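Local coordinates for protein putative leucoanthocyanidin reductase 1 (Vitis vinifera, PDB 3I6I) that probably catalyses the NADPH-dependent reduction of leucoanthocyanidins in flavonoid biosynthesis, as a member of the short-chain dehydrogenase/reductase superfamily with a Rossmann fold, at residues S95-D98 with Q99-L102; Q145-E149 with S150-F154; V248-E252 with D253-A257. All coordinates share one frame; numbering follows the deposited sequence.

Contact 1 (S95-D98 with Q99-L102). With NDP (NADPH dihydro-nicotinamide-adenine-dinucleotide phosphate), chain B.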
ATOM      1  N   SER A  95      -0.777  13.034   3.633  1.00  4.66           N
ATOM      2  CA  SER A  95      -1.702  13.659   2.681  1.00  6.03           C
ATOM      3  C   SER A  95      -3.046  12.963   2.545  1.00  6.88           C
ATOM      4  O   SER A  95      -3.772  13.209   1.581  1.00  6.48           O
ATOM      5  CB  SER A  95      -1.034  13.724   1.287  1.00  8.58           C
ATOM      6  OG  SER A  95       0.240  14.335   1.361  1.00 10.65           O
ATOM      7  N   ILE A  96      -3.408  12.097   3.490  1.00  4.02           N
ATOM      8  CA  ILE A  96      -4.652  11.329   3.341  1.00  2.46           C
ATOM      9  C   ILE A  96      -5.903  12.259   3.174  1.00  2.00           C
ATOM     10  O   ILE A  96      -6.748  12.016   2.311  1.00  3.83           O
ATOM     11  CB  ILE A  96      -4.853  10.354   4.524  1.00  4.58           C
ATOM     12  CG1 ILE A  96      -3.730   9.316   4.547  1.00  7.32           C
ATOM     13  CG2 ILE A  96      -6.232   9.679   4.422  1.00  2.00           C
ATOM     14  CD1 ILE A  96      -3.522   8.585   3.214  1.00  8.90           C
ATOM     15  N   LEU A  97      -6.028  13.296   3.974  1.00  3.99           N
ATOM     16  CA  LEU A  97      -7.227  14.186   3.859  1.00  4.65           C
ATOM     17  C   LEU A  97      -7.211  15.116   2.611  1.00  6.07           C
ATOM     18  O   LEU A  97      -8.238  15.700   2.246  1.00  6.63           O
ATOM     19  CB  LEU A  97      -7.431  14.960   5.124  1.00  4.71           C
ATOM     20  CG  LEU A  97      -7.712  14.185   6.385  1.00  2.40           C
ATOM     21  CD1 LEU A  97      -7.904  15.151   7.536  1.00  5.03           C
ATOM     22  CD2 LEU A  97      -8.875  13.255   6.201  1.00 12.48           C
ATOM     23  N   ASP A  98      -6.080  15.178   1.904  1.00  6.62           N
ATOM     24  CA  ASP A  98      -6.026  15.837   0.586  1.00  8.67           C
ATOM     25  C   ASP A  98      -6.957  15.122  -0.391  1.00  7.55           C
ATOM     26  O   ASP A  98      -7.333  15.659  -1.441  1.00  6.00           O
ATOM     27  CB  ASP A  98      -4.601  15.826  -0.008  1.00 10.84           C
ATOM     28  CG  ASP A  98      -3.612  16.760   0.720  1.00 14.11           C
ATOM     29  OD1 ASP A  98      -4.036  17.618   1.521  1.00 15.43           O
ATOM     30  OD2 ASP A  98      -2.389  16.631   0.440  1.00 17.11           O
ATOM     31  N   GLN A  99      -7.324  13.884  -0.063  1.00  4.34           N
ATOM     32  CA  GLN A  99      -8.225  13.124  -0.903  1.00  2.91           C
ATOM     33  C   GLN A  99      -9.681  13.622  -0.841  1.00  2.77           C
ATOM     34  O   GLN A  99     -10.482  13.268  -1.708  1.00  5.12           O
ATOM     35  CB  GLN A  99      -8.171  11.647  -0.526  1.00  2.58           C
ATOM     36  CG  GLN A  99      -6.858  11.000  -0.888  1.00  4.05           C
ATOM     37  CD  GLN A  99      -6.765   9.579  -0.422  1.00  5.60           C
ATOM     38  OE1 GLN A  99      -6.702   8.633  -1.237  1.00  5.01           O
ATOM     39  NE2 GLN A  99      -6.806   9.400   0.892  1.00  3.06           N
ATOM     40  N   ILE A 100     -10.023  14.426   0.162  1.00  2.01           N
ATOM     41  CA  ILE A 100     -11.396  14.891   0.339  1.00  5.69           C
ATOM     42  C   ILE A 100     -11.841  15.683  -0.877  1.00  5.37           C
ATOM     43  O   ILE A 100     -12.921  15.410  -1.448  1.00  6.12           O
ATOM     44  CB  ILE A 100     -11.576  15.695   1.621  1.00  5.13           C
ATOM     45  CG1 ILE A 100     -11.423  14.791   2.855  1.00  6.70           C
ATOM     46  CG2 ILE A 100     -12.956  16.385   1.660  1.00  8.51           C
ATOM     47  CD1 ILE A 100     -11.594  15.516   4.136  1.00 13.24           C
ATOM     48  N   ALA A 101     -11.022  16.645  -1.302  1.00  6.51           N
ATOM     49  CA  ALA A 101     -11.364  17.426  -2.522  1.00  6.68           C
ATOM     50  C   ALA A 101     -11.449  16.543  -3.766  1.00  3.79           C
ATOM     51  O   ALA A 101     -12.307  16.744  -4.622  1.00  3.87           O
ATOM     52  CB  ALA A 101     -10.364  18.566  -2.754  1.00  8.20           C
ATOM     53  N   LEU A 102     -10.565  15.554  -3.875  1.00  5.23           N
ATOM     54  CA  LEU A 102     -10.628  14.612  -4.986  1.00  5.57           C
ATOM     55  C   LEU A 102     -11.935  13.827  -5.029  1.00  5.00           C
ATOM     56  O   LEU A 102     -12.504  13.637  -6.116  1.00  5.21           O
ATOM     57  CB  LEU A 102      -9.454  13.617  -4.949  1.00  5.42           C
ATOM     58  CG  LEU A 102      -9.336  12.587  -6.061  1.00  7.68           C
ATOM     59  CD1 LEU A 102      -9.291  13.188  -7.457  1.00 13.29           C
ATOM     60  CD2 LEU A 102      -8.100  11.644  -5.791  1.00  6.13           C
TER
HETATM   61  PA  NDP B 350       4.947   8.508  -0.750  0.70 17.77           P
HETATM   62  O1A NDP B 350       5.200   9.643   0.213  0.70 18.61           O
HETATM   63  O2A NDP B 350       6.220   7.558  -1.166  0.70 18.06           O
HETATM   64  O5B NDP B 350       4.296   8.949  -2.154  0.70 21.52           O
HETATM   65  C5B NDP B 350       3.215   9.828  -2.171  0.70 16.01           C
HETATM   66  C4B NDP B 350       2.909  10.282  -3.546  0.70 19.65           C
HETATM   67  O4B NDP B 350       1.723  11.143  -3.336  0.70 22.25           O
HETATM   68  C3B NDP B 350       4.019  11.193  -4.131  0.70 18.24           C
HETATM   69  O3B NDP B 350       4.136  11.036  -5.571  0.70 19.64           O
HETATM   70  C2B NDP B 350       3.522  12.599  -3.802  0.70 20.83           C
HETATM   71  O2B NDP B 350       4.029  13.531  -4.757  0.70 22.58           O
HETATM   72  C1B NDP B 350       2.026  12.407  -4.040  0.70 17.39           C
HETATM   73  N9A NDP B 350       1.146  13.426  -3.468  0.70 16.47           N
HETATM   74  C8A NDP B 350       1.047  13.725  -2.172  0.70 16.15           C
HETATM   75  N7A NDP B 350       0.122  14.676  -2.017  0.70 14.54           N
HETATM   76  C5A NDP B 350      -0.383  14.970  -3.219  0.70 16.37           C
HETATM   77  C6A NDP B 350      -1.355  15.870  -3.663  0.70 21.88           C
HETATM   78  N6A NDP B 350      -2.007  16.648  -2.797  0.70 22.81           N
HETATM   79  N1A NDP B 350      -1.630  15.931  -4.981  0.70 17.31           N
HETATM   80  C2A NDP B 350      -0.998  15.135  -5.842  0.70 21.11           C
HETATM   81  N3A NDP B 350      -0.071  14.250  -5.455  0.70 20.11           N
HETATM   82  C4A NDP B 350       0.257  14.166  -4.146  0.70 15.60           C
HETATM   83  O3  NDP B 350       3.849   7.550  -0.088  0.70 18.09           O
HETATM   84  PN  NDP B 350       3.884   5.938   0.188  0.70 19.12           P
HETATM   85  O1N NDP B 350       4.126   5.039  -0.964  0.70 20.60           O
HETATM   86  O2N NDP B 350       4.810   5.805   1.453  0.70 23.46           O
HETATM   87  O5D NDP B 350       2.368   5.788   0.809  0.70 14.85           O
HETATM   88  C5D NDP B 350       1.254   5.557  -0.066  0.70 13.76           C
HETATM   89  C4D NDP B 350       0.196   4.795   0.681  0.70 13.87           C
HETATM   90  O4D NDP B 350       0.785   3.478   0.865  0.70 18.18           O
HETATM   91  C3D NDP B 350      -0.143   5.326   2.052  0.70 15.12           C
HETATM   92  O3D NDP B 350      -1.523   5.079   2.301  0.70 13.70           O
HETATM   93  C2D NDP B 350       0.681   4.434   2.962  0.70 19.88           C
HETATM   94  O2D NDP B 350      -0.027   4.287   4.176  0.70 20.25           O
HETATM   95  C1D NDP B 350       0.675   3.095   2.229  0.70 16.61           C
HETATM   96  N1N NDP B 350       1.920   2.259   2.384  0.70 17.02           N
HETATM   97  C2N NDP B 350       1.852   0.861   2.602  0.70 19.59           C
HETATM   98  C3N NDP B 350       2.904   0.208   3.090  0.70 21.35           C
HETATM   99  C7N NDP B 350       2.827  -1.318   3.293  0.70 25.66           C
HETATM  100  O7N NDP B 350       1.815  -1.950   2.967  0.70 25.29           O
HETATM  101  N7N NDP B 350       3.920  -1.904   3.751  0.70 17.03           N
HETATM  102  C4N NDP B 350       4.186   0.984   3.432  0.70 19.95           C
HETATM  103  C5N NDP B 350       4.277   2.274   2.625  0.70 22.29           C
HETATM  104  C6N NDP B 350       3.193   2.817   2.088  0.70 22.28           C
HETATM  105  P2B NDP B 350       5.128  14.687  -4.232  0.70 25.19           P
HETATM  106  O1X NDP B 350       6.408  14.026  -3.868  0.70 29.55           O
HETATM  107  O2X NDP B 350       5.173  15.716  -5.444  0.70 26.92           O
HETATM  108  O3X NDP B 350       4.451  15.407  -2.996  0.70 26.27           O
HETATM  109  O   HOH W   1      -9.038  17.758   0.364  1.00 11.18           O
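With CG turned beside its own backbone N (chi1 -69°) and the chain extended beyond it, Gln99 folds its carboxamide back along the preceding turn, where NE2 donates to Ile96 O at 3.0 Å. That bond is nearly straight at 165°, lies in the plane of both amides and uses a lone pair of the carbonyl. The same oxygen also accepts, at 3.1 Å, from Gln99 N, which lies out of the carbonyl plane, so one residue grips Ile96 O twice. Side by side with the carboxamide runs Ile96, its CG2 3.6 Å from Gln99 NE2. The other end of the amide, OE1, is taken by Ser89 OG and Ser118 N, which fixes the rotation of the flat group.

This is the entry to helix 99-109, which follows strand 86-89 of the parallel Rossmann sheet, and the cofactor's adenine lies against it. Asp98 OD2 accepts from NADPH N6A at 3.3 Å, while Ser95 OG comes within 3.4 Å of N7A. Leu97 and Ile100 lie side by side, pointing the same way, CD2 of the first 4.1 Å from CD1 of the second, and Ile100 N donates to Leu97 O. A water donates to that same Leu97 O and accepts from Ala101 N at 2.8 Å, taking the place of the direct i to i+4 backbone bond between these two atoms.

Contact 2 (Q145-E149 with S150-F154)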
ATOM      1  N   GLN A 145     -15.707   6.703   4.400  1.00  3.71           N
ATOM      2  CA  GLN A 145     -17.086   7.173   4.721  1.00  6.10           C
ATOM      3  C   GLN A 145     -17.528   8.141   3.624  1.00  5.35           C
ATOM      4  O   GLN A 145     -18.630   8.002   3.068  1.00  5.48           O
ATOM      5  CB  GLN A 145     -17.182   7.811   6.130  1.00  7.43           C
ATOM      6  CG  GLN A 145     -18.381   8.766   6.382  1.00  6.85           C
ATOM      7  CD  GLN A 145     -18.030  10.270   6.131  1.00 13.80           C
ATOM      8  OE1 GLN A 145     -16.974  10.739   6.599  1.00  6.74           O
ATOM      9  NE2 GLN A 145     -18.876  10.997   5.339  1.00  5.61           N
ATOM     10  N   LEU A 146     -16.687   9.129   3.326  1.00  5.54           N
ATOM     11  CA  LEU A 146     -16.990  10.078   2.236  1.00  7.62           C
ATOM     12  C   LEU A 146     -17.190   9.416   0.864  1.00  5.20           C
ATOM     13  O   LEU A 146     -18.165   9.725   0.138  1.00  5.21           O
ATOM     14  CB  LEU A 146     -15.937  11.191   2.153  1.00  5.60           C
ATOM     15  CG  LEU A 146     -16.299  12.354   1.238  1.00 10.97           C
ATOM     16  CD1 LEU A 146     -17.576  13.037   1.702  1.00 12.11           C
ATOM     17  CD2 LEU A 146     -15.131  13.340   1.172  1.00 15.22           C
ATOM     18  N   VAL A 147     -16.313   8.503   0.503  1.00  2.11           N
ATOM     19  CA  VAL A 147     -16.439   7.775  -0.767  1.00  5.61           C
ATOM     20  C   VAL A 147     -17.779   7.056  -0.851  1.00  5.45           C
ATOM     21  O   VAL A 147     -18.513   7.140  -1.854  1.00  4.52           O
ATOM     22  CB  VAL A 147     -15.297   6.795  -0.918  1.00  3.16           C
ATOM     23  CG1 VAL A 147     -15.556   5.773  -2.070  1.00  2.91           C
ATOM     24  CG2 VAL A 147     -13.946   7.549  -1.118  1.00  6.52           C
ATOM     25  N   GLU A 148     -18.109   6.330   0.209  1.00  5.07           N
ATOM     26  CA  GLU A 148     -19.351   5.506   0.178  1.00  5.62           C
ATOM     27  C   GLU A 148     -20.605   6.378   0.172  1.00  6.74           C
ATOM     28  O   GLU A 148     -21.588   6.109  -0.558  1.00  7.65           O
ATOM     29  CB  GLU A 148     -19.351   4.508   1.321  1.00  5.15           C
ATOM     30  CG  GLU A 148     -18.170   3.533   1.148  1.00  7.72           C
ATOM     31  CD  GLU A 148     -18.055   2.431   2.196  1.00 16.66           C
ATOM     32  OE1 GLU A 148     -19.100   1.893   2.569  1.00 24.75           O
ATOM     33  OE2 GLU A 148     -16.905   2.085   2.631  1.00 12.21           O
ATOM     34  N   GLU A 149     -20.611   7.438   0.962  1.00  2.00           N
ATOM     35  CA  GLU A 149     -21.757   8.295   0.994  1.00  5.04           C
ATOM     36  C   GLU A 149     -21.882   9.112  -0.277  1.00  4.32           C
ATOM     37  O   GLU A 149     -22.974   9.532  -0.622  1.00  4.41           O
ATOM     38  CB  GLU A 149     -21.755   9.191   2.239  1.00  6.44           C
ATOM     39  CG  GLU A 149     -21.901   8.369   3.536  1.00  9.93           C
ATOM     40  CD  GLU A 149     -22.006   9.221   4.835  1.00 15.80           C
ATOM     41  OE1 GLU A 149     -21.752  10.454   4.819  1.00 10.10           O
ATOM     42  OE2 GLU A 149     -22.362   8.628   5.876  1.00 10.86           O
ATOM     43  N   SER A 150     -20.783   9.299  -1.009  1.00  3.48           N
ATOM     44  CA  SER A 150     -20.818   9.990  -2.281  1.00  7.78           C
ATOM     45  C   SER A 150     -21.272   9.109  -3.449  1.00  6.63           C
ATOM     46  O   SER A 150     -21.412   9.577  -4.579  1.00  8.49           O
ATOM     47  CB  SER A 150     -19.443  10.625  -2.555  1.00  8.64           C
ATOM     48  OG  SER A 150     -19.196  11.610  -1.530  1.00  6.70           O
ATOM     49  N   GLY A 151     -21.457   7.814  -3.178  1.00  7.32           N
ATOM     50  CA  GLY A 151     -21.853   6.859  -4.209  1.00  7.16           C
ATOM     51  C   GLY A 151     -20.792   6.551  -5.263  1.00  8.20           C
ATOM     52  O   GLY A 151     -21.106   6.127  -6.361  1.00  8.48           O
ATOM     53  N   ILE A 152     -19.523   6.744  -4.936  1.00  7.31           N
ATOM     54  CA  ILE A 152     -18.424   6.459  -5.851  0.50  4.98           C
ATOM     55  C   ILE A 152     -18.099   4.959  -5.785  1.00  6.62           C
ATOM     56  O   ILE A 152     -17.838   4.462  -4.698  1.00  6.71           O
ATOM     57  CB  ILE A 152     -17.151   7.238  -5.434  0.50  7.16           C
ATOM     58  CG1 ILE A 152     -17.401   8.753  -5.422  0.50 12.75           C
ATOM     59  CG2 ILE A 152     -15.990   6.882  -6.347  0.50  5.02           C
ATOM     60  CD1 ILE A 152     -17.906   9.305  -6.723  0.50 10.00           C
ATOM     61  N   PRO A 153     -18.089   4.233  -6.932  1.00  4.46           N
ATOM     62  CA  PRO A 153     -17.745   2.811  -6.809  1.00  4.14           C
ATOM     63  C   PRO A 153     -16.287   2.689  -6.371  1.00  7.16           C
ATOM     64  O   PRO A 153     -15.445   3.430  -6.878  1.00  6.47           O
ATOM     65  CB  PRO A 153     -17.848   2.280  -8.213  1.00  4.64           C
ATOM     66  CG  PRO A 153     -18.556   3.314  -8.994  1.00 13.30           C
ATOM     67  CD  PRO A 153     -18.411   4.607  -8.330  1.00  5.89           C
ATOM     68  N   PHE A 154     -16.001   1.770  -5.473  1.00  2.61           N
ATOM     69  CA  PHE A 154     -14.685   1.732  -4.866  1.00  4.21           C
ATOM     70  C   PHE A 154     -14.089   0.336  -4.758  1.00  7.19           C
ATOM     71  O   PHE A 154     -14.784  -0.712  -4.845  1.00  4.46           O
ATOM     72  CB  PHE A 154     -14.796   2.348  -3.466  1.00  5.63           C
ATOM     73  CG  PHE A 154     -15.654   1.562  -2.524  1.00  6.05           C
ATOM     74  CD1 PHE A 154     -17.030   1.836  -2.384  1.00  6.62           C
ATOM     75  CD2 PHE A 154     -15.131   0.497  -1.810  1.00  3.89           C
ATOM     76  CE1 PHE A 154     -17.795   1.071  -1.513  1.00  5.88           C
ATOM     77  CE2 PHE A 154     -15.924  -0.244  -0.941  1.00  6.72           C
ATOM     78  CZ  PHE A 154     -17.234   0.036  -0.800  1.00  8.32           C
TER
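Ser150 and Leu146 meet through a single carbonyl: Leu146 O accepts from Ser150 N at 2.9 Å and from Ser150 OG at 2.7 Å, the two donors arriving from opposite faces of its plane. The hydroxyl gets there because it is turned back beside its own backbone N (chi1 -63°). Replacing Ser150 by an alanine would probably leave Leu146 O with the amide bond but without its hydroxyl partner, weakening the grip on the last turn.

Next along the chain, Gly151, with positive phi, completes a Schellman motif that ends helix 133-149. Its N donates to Glu148 O, and Ile152 N reaches back to Val147 O at 3.3 Å. The chain thus reverses toward strand 155-158 of the Rossmann domain, and Val147 CG1 packs on Ile152 CB and on Phe154 CB, 3.8 Å from the latter. The Phe154 ring crosses Glu148 obliquely, CE1 3.6 Å from Glu148 CG, with carboxylate and ring planes only 17° apart.

Farther out, Tyr156 positions both partners of that pair: its hydroxyl is hydrogen-bonded to Glu148 OE2 and its ring stacks on Phe154. Helix 99-109 and Phe115 of strand 114-116 pack against Val147. Chemically, Leu146 O keeps its helical amide bond and gains the hydroxyl, whereas Val147 O and Glu148 O are supplied with donors by Ile152 N and Gly151 N as the chain leaves the helix.

Contact 3 (V248-E252 with D253-A257)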
ATOM      1  N   VAL A 248      17.494 -10.982  19.353  1.00  2.80           N
ATOM      2  CA  VAL A 248      17.223 -10.268  20.584  1.00  2.00           C
ATOM      3  C   VAL A 248      15.758  -9.888  20.588  1.00  6.02           C
ATOM      4  O   VAL A 248      15.200  -9.674  19.525  1.00  4.62           O
ATOM      5  CB  VAL A 248      18.140  -9.001  20.739  1.00  2.31           C
ATOM      6  CG1 VAL A 248      19.639  -9.368  20.719  1.00  5.16           C
ATOM      7  CG2 VAL A 248      17.760  -7.872  19.714  1.00  3.36           C
ATOM      8  N   THR A 249      15.144  -9.783  21.766  1.00  2.00           N
ATOM      9  CA  THR A 249      13.721  -9.443  21.863  1.00  2.07           C
ATOM     10  C   THR A 249      13.487  -7.919  21.945  1.00  3.13           C
ATOM     11  O   THR A 249      14.152  -7.226  22.703  1.00  4.30           O
ATOM     12  CB  THR A 249      13.114 -10.058  23.137  1.00  9.13           C
ATOM     13  OG1 THR A 249      13.273 -11.464  23.054  1.00  9.96           O
ATOM     14  CG2 THR A 249      11.604  -9.717  23.281  1.00  6.88           C
ATOM     15  N   VAL A 250      12.550  -7.442  21.158  1.00  2.80           N
ATOM     16  CA  VAL A 250      11.965  -6.089  21.324  1.00  2.65           C
ATOM     17  C   VAL A 250      10.570  -6.348  21.876  1.00  5.56           C
ATOM     18  O   VAL A 250       9.755  -7.037  21.248  1.00  5.51           O
ATOM     19  CB  VAL A 250      11.964  -5.325  19.984  1.00  2.95           C
ATOM     20  CG1 VAL A 250      11.101  -4.067  20.074  1.00  3.55           C
ATOM     21  CG2 VAL A 250      13.351  -5.002  19.527  1.00  2.31           C
ATOM     22  N   THR A 251      10.308  -5.860  23.087  1.00  2.00           N
ATOM     23  CA  THR A 251       9.096  -6.134  23.772  1.00  3.22           C
ATOM     24  C   THR A 251       7.930  -5.266  23.236  1.00  4.68           C
ATOM     25  O   THR A 251       8.134  -4.237  22.570  1.00  3.40           O
ATOM     26  CB  THR A 251       9.211  -5.868  25.291  1.00  4.62           C
ATOM     27  OG1 THR A 251       9.469  -4.479  25.530  1.00  3.42           O
ATOM     28  CG2 THR A 251      10.285  -6.765  25.998  1.00  3.91           C
ATOM     29  N   GLU A 252       6.720  -5.673  23.576  1.00  5.23           N
ATOM     30  CA  GLU A 252       5.525  -4.870  23.311  1.00  3.82           C
ATOM     31  C   GLU A 252       5.695  -3.464  23.932  1.00  4.11           C
ATOM     32  O   GLU A 252       5.375  -2.461  23.318  1.00  2.67           O
ATOM     33  CB  GLU A 252       4.281  -5.527  23.880  1.00  5.89           C
ATOM     34  CG  GLU A 252       3.097  -4.577  24.040  1.00  5.82           C
ATOM     35  CD  GLU A 252       1.795  -5.317  24.356  1.00 10.96           C
ATOM     36  OE1 GLU A 252       1.891  -6.312  25.090  1.00  7.48           O
ATOM     37  OE2 GLU A 252       0.683  -4.894  23.942  1.00  5.02           O
ATOM     38  N   ASP A 253       6.200  -3.403  25.152  1.00  3.02           N
ATOM     39  CA  ASP A 253       6.314  -2.116  25.824  1.00  6.79           C
ATOM     40  C   ASP A 253       7.354  -1.210  25.154  1.00  7.51           C
ATOM     41  O   ASP A 253       7.177   0.024  25.139  1.00  4.62           O
ATOM     42  CB  ASP A 253       6.545  -2.281  27.326  1.00  7.88           C
ATOM     43  CG  ASP A 253       5.206  -2.330  28.129  1.00 13.58           C
ATOM     44  OD1 ASP A 253       4.079  -2.466  27.539  1.00 19.96           O
ATOM     45  OD2 ASP A 253       5.270  -2.218  29.351  1.00 24.90           O
ATOM     46  N   ASP A 254       8.424  -1.807  24.612  1.00  2.42           N
ATOM     47  CA  ASP A 254       9.383  -1.060  23.762  1.00  3.50           C
ATOM     48  C   ASP A 254       8.656  -0.350  22.615  1.00  2.00           C
ATOM     49  O   ASP A 254       8.841   0.830  22.380  1.00  2.78           O
ATOM     50  CB  ASP A 254      10.494  -1.955  23.194  1.00  3.49           C
ATOM     51  CG  ASP A 254      11.452  -2.543  24.275  1.00  3.48           C
ATOM     52  OD1 ASP A 254      11.601  -1.938  25.370  1.00  7.08           O
ATOM     53  OD2 ASP A 254      12.114  -3.607  23.996  1.00  6.82           O
ATOM     54  N   LEU A 255       7.816  -1.080  21.904  1.00  3.65           N
ATOM     55  CA  LEU A 255       7.107  -0.492  20.769  1.00  2.50           C
ATOM     56  C   LEU A 255       6.085   0.540  21.235  1.00  2.00           C
ATOM     57  O   LEU A 255       5.941   1.552  20.585  1.00  2.92           O
ATOM     58  CB  LEU A 255       6.449  -1.591  19.950  1.00  3.66           C
ATOM     59  CG  LEU A 255       7.336  -2.616  19.264  1.00  2.00           C
ATOM     60  CD1 LEU A 255       6.442  -3.804  18.687  1.00  2.68           C
ATOM     61  CD2 LEU A 255       8.166  -1.945  18.141  1.00  3.87           C
ATOM     62  N   LEU A 256       5.383   0.288  22.335  1.00  2.00           N
ATOM     63  CA  LEU A 256       4.418   1.251  22.835  1.00  2.97           C
ATOM     64  C   LEU A 256       5.127   2.524  23.281  1.00  2.55           C
ATOM     65  O   LEU A 256       4.610   3.589  23.066  1.00  2.00           O
ATOM     66  CB  LEU A 256       3.566   0.647  23.958  1.00  4.24           C
ATOM     67  CG  LEU A 256       2.623  -0.468  23.511  1.00  2.53           C
ATOM     68  CD1 LEU A 256       1.869  -1.017  24.750  1.00  5.67           C
ATOM     69  CD2 LEU A 256       1.627   0.041  22.455  1.00  6.17           C
ATOM     70  N   ALA A 257       6.321   2.395  23.884  1.00  2.00           N
ATOM     71  CA  ALA A 257       7.082   3.590  24.277  1.00  3.70           C
ATOM     72  C   ALA A 257       7.394   4.412  23.037  1.00  2.00           C
ATOM     73  O   ALA A 257       7.277   5.625  23.054  1.00  2.58           O
ATOM     74  CB  ALA A 257       8.416   3.183  24.990  1.00  2.49           C
TER
HETATM   75  O   HOH W   2      13.581  -5.544  24.879  1.00 14.23           O
HETATM   76  O   HOH W   3       3.522  -5.061  27.642  1.00 24.55           O
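Thr251 and Asp254 form a capping box, the reciprocal arrangement in which the N-cap residue and the residue three further on each bond the other's backbone N with a side chain. It starts helix 252-260 directly after strand 247-250, which pairs in parallel with strand 183-186; the N-to-C directions of strand 248-250 and helix 253-257 make an angle of 48°.

The hydrogen bonds of the box are evenly matched. Thr251 OG1, placed between the backbone N and the carbonyl carbon (chi1 63°), accepts from Asp254 N at 3.0 Å. In return Asp254 OD2 accepts from Thr251 N, also at 3.0 Å, and is met from above the carboxylate plane rather than within it. Two regular helical bonds follow, from Leu255 N to Thr251 O and from Leu256 N to Glu252 O. The negative charge of Asp254 at the amino end of the helix is likely to interact favourably with the helix dipole.

Apolar contacts tie the strand to the first turn. Val250 CG1 lies 3.8 Å from Asp254 CB and 4.1 Å from Leu255 CD2, while Tyr186 of the neighbouring strand touches both Val250 and Leu255. Glu252 and Leu256 run side by side, pointing the same way, with Glu252 CG 3.8 Å from Leu256 CD1; the carboxylate at the end of Glu252 is bonded through OE2 to His274 of helix 266-277, which Leu256 also touches.

Water-mediated bonds complete the set. One water donates to both Asp253 OD1 and Glu252 OE1, and so links two acidic groups that would otherwise probably repel each other. A second donates to Thr249 O and, at 2.6 Å, to Asp254 OD2, the carboxylate oxygen already bonded by Thr251 N.

Contacts 1 and 2 belong to one neighbourhood of the Rossmann domain. Their centres are 13 Å apart, and helices 99-109 and 133-149 touch directly where Ile100 CG2 meets Leu146 CD2 at 3.8 Å. Contact 1 stands at the cofactor itself, whereas at contact 2 the side chain of Val147 is about 13 Å from the bound NADPH; the same helix, however, carries Lys140, which bonds the cofactor. Contact 3 is remote from both, its centre 33 Å from that of contact 1 and 38 Å from that of contact 2, and it lies away from the known binding residues. A helix start, a helix end and a second helix start are thus secured by local bonds.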